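Local coordinates for lipase (PDB 2ORY), which probably hydrolyses the ester bonds of triacylglycerols, as a cold-adapted class 3 lipase of the alpha/beta-hydrolase fold, at residues Glu53-Gly57 / Lys150-Phe155. Sequence-based numbering, arbitrary orientation.
Sequences EVVWG and KTILQF
A classic beta bulge in an outermost strand of the alpha/beta-hydrolase sheet meets the capped N-terminus of helix 152-160. Val55 and Trp56 form the bulge opposite Val75 of strand 66-78, and both touch Phe155. Trp56 makes most of the strand's side of the contact. Its CG is anti to the backbone N (chi1 -174°), and the indole reaches across to the start of the helix. There NE1 donates to Lys150 O at 3.0 Å, with an N-H...O angle of 147°. The oxygen lies in the indole plane, but NE1 approaches from above the plane of the carbonyl group. This bond, with the packing of Ile152 and Phe155, helps set the turn of the ring.

Thr151 is the N-cap, and with Gln154 it forms a capping box. Gln154 N donates to Thr151 OG1 (3.1 Å). Thr151 N donates back to Gln154 OE1 (3.0 Å). The box thus holds the residue that follows the indole's acceptor.

Ile152 CD1 lies over one indole face, near the ring's margin, 4.3 Å from Trp56 CE3. Ile152 also touches Val75 and, on helix 175-189, Trp186, so it sits between the sheet and helix 175-189. Pro141 and Met73 pack on Trp56 as well.

The Phe155 and Trp56 side chains point in opposing directions as they pass. The five-membered ring and the phenyl ring meet obliquely, planes at 44°, with Trp56 CD1 3.4 Å from Phe155 CG. Trp56 CB makes a CH-pi contact over the phenyl centre. At the far end of that ring, Phe155 CZ is 3.3 Å from Val55 O. The same CZ lies 3.9 Å from Val55 CG2.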
loop_
_atom_site.group_PDB
_atom_site.type_symbol
_atom_site.label_atom_id
_atom_site.label_comp_id
_atom_site.label_asym_id
_atom_site.label_seq_id
_atom_site.Cartn_x
_atom_site.Cartn_y
_atom_site.Cartn_z
ATOM N N GLU A 53 -15.414 8.735 -10.544
ATOM C CA GLU A 53 -15.681 7.731 -11.562
ATOM C C GLU A 53 -14.509 6.759 -11.679
ATOM O O GLU A 53 -13.355 7.177 -11.823
ATOM C CB GLU A 53 -15.892 8.421 -12.918
ATOM C CG GLU A 53 -16.177 7.481 -14.063
ATOM C CD GLU A 53 -17.578 6.889 -14.002
ATOM O OE1 GLU A 53 -17.775 5.780 -14.559
ATOM O OE2 GLU A 53 -18.486 7.532 -13.415
ATOM N N VAL A 54 -14.794 5.465 -11.608
ATOM C CA VAL A 54 -13.743 4.466 -11.760
ATOM C C VAL A 54 -13.513 4.438 -13.263
ATOM O O VAL A 54 -14.411 4.083 -14.008
ATOM C CB VAL A 54 -14.212 3.076 -11.268
ATOM C CG1 VAL A 54 -13.114 2.032 -11.509
ATOM C CG2 VAL A 54 -14.570 3.148 -9.786
ATOM N N VAL A 55 -12.324 4.842 -13.701
ATOM C CA VAL A 55 -11.998 4.891 -15.121
ATOM C C VAL A 55 -10.992 3.830 -15.589
ATOM O O VAL A 55 -10.713 3.710 -16.783
ATOM C CB VAL A 55 -11.490 6.298 -15.499
ATOM C CG1 VAL A 55 -12.638 7.312 -15.353
ATOM C CG2 VAL A 55 -10.339 6.707 -14.588
ATOM N N TRP A 56 -10.426 3.069 -14.658
ATOM C CA TRP A 56 -9.512 1.997 -15.048
ATOM C C TRP A 56 -9.512 0.955 -13.955
ATOM O O TRP A 56 -9.265 1.267 -12.789
ATOM C CB TRP A 56 -8.089 2.492 -15.250
ATOM C CG TRP A 56 -7.209 1.396 -15.794
ATOM C CD1 TRP A 56 -6.946 1.142 -17.104
ATOM C CD2 TRP A 56 -6.442 0.444 -15.039
ATOM N NE1 TRP A 56 -6.051 0.109 -17.221
ATOM C CE2 TRP A 56 -5.725 -0.341 -15.971
ATOM C CE3 TRP A 56 -6.290 0.181 -13.670
ATOM C CZ2 TRP A 56 -4.859 -1.375 -15.579
ATOM C CZ3 TRP A 56 -5.422 -0.856 -13.274
ATOM C CH2 TRP A 56 -4.721 -1.617 -14.231
ATOM N N GLY A 57 -9.786 -0.287 -14.337
ATOM C CA GLY A 57 -9.840 -1.355 -13.360
ATOM C C GLY A 57 -11.229 -1.409 -12.749
ATOM O O GLY A 57 -12.151 -0.756 -13.245
ATOM N N LYS A 150 -5.959 -2.602 -21.393
ATOM C CA LYS A 150 -4.866 -1.642 -21.446
ATOM C C LYS A 150 -4.086 -1.693 -20.145
ATOM O O LYS A 150 -4.677 -1.841 -19.078
ATOM C CB LYS A 150 -5.418 -0.231 -21.652
ATOM C CG LYS A 150 -6.010 0.000 -23.027
ATOM C CD LYS A 150 -7.249 0.876 -22.954
ATOM C CE LYS A 150 -7.898 1.024 -24.328
ATOM N NZ LYS A 150 -9.293 1.528 -24.209
ATOM N N THR A 151 -2.763 -1.601 -20.236
ATOM C CA THR A 151 -1.929 -1.596 -19.037
ATOM C C THR A 151 -2.135 -0.212 -18.435
ATOM O O THR A 151 -2.704 0.663 -19.085
ATOM C CB THR A 151 -0.429 -1.748 -19.361
ATOM O OG1 THR A 151 -0.025 -0.685 -20.237
ATOM C CG2 THR A 151 -0.151 -3.122 -20.006
ATOM N N ILE A 152 -1.684 -0.008 -17.205
ATOM C CA ILE A 152 -1.854 1.288 -16.570
ATOM C C ILE A 152 -1.116 2.355 -17.392
ATOM O O ILE A 152 -1.636 3.450 -17.608
ATOM C CB ILE A 152 -1.327 1.272 -15.105
ATOM C CG1 ILE A 152 -1.599 2.620 -14.427
ATOM C CG2 ILE A 152 0.163 0.976 -15.072
ATOM C CD1 ILE A 152 -3.037 2.887 -14.164
ATOM N N LEU A 153 0.083 2.034 -17.868
ATOM C CA LEU A 153 0.845 3.006 -18.642
ATOM C C LEU A 153 0.139 3.368 -19.953
ATOM O O LEU A 153 0.037 4.549 -20.310
ATOM C CB LEU A 153 2.261 2.483 -18.911
ATOM C CG LEU A 153 3.209 3.426 -19.657
ATOM C CD1 LEU A 153 3.228 4.771 -18.972
ATOM C CD2 LEU A 153 4.602 2.822 -19.717
ATOM N N GLN A 154 -0.346 2.364 -20.676
ATOM C CA GLN A 154 -1.061 2.624 -21.914
ATOM C C GLN A 154 -2.309 3.468 -21.631
ATOM O O GLN A 154 -2.605 4.416 -22.370
ATOM C CB GLN A 154 -1.455 1.308 -22.583
ATOM C CG GLN A 154 -0.252 0.462 -23.016
ATOM C CD GLN A 154 -0.641 -0.944 -23.428
ATOM O OE1 GLN A 154 -1.693 -1.445 -23.034
ATOM N NE2 GLN A 154 0.217 -1.598 -24.205
ATOM N N PHE A 155 -3.040 3.139 -20.568
ATOM C CA PHE A 155 -4.250 3.896 -20.228
ATOM C C PHE A 155 -3.968 5.379 -19.940
ATOM O O PHE A 155 -4.681 6.262 -20.423
ATOM C CB PHE A 155 -4.955 3.288 -19.004
ATOM C CG PHE A 155 -6.125 4.101 -18.516
ATOM C CD1 PHE A 155 -7.328 4.096 -19.208
ATOM C CD2 PHE A 155 -6.007 4.909 -17.390
ATOM C CE1 PHE A 155 -8.389 4.881 -18.787
ATOM C CE2 PHE A 155 -7.064 5.697 -16.965
ATOM C CZ PHE A 155 -8.259 5.684 -17.665
#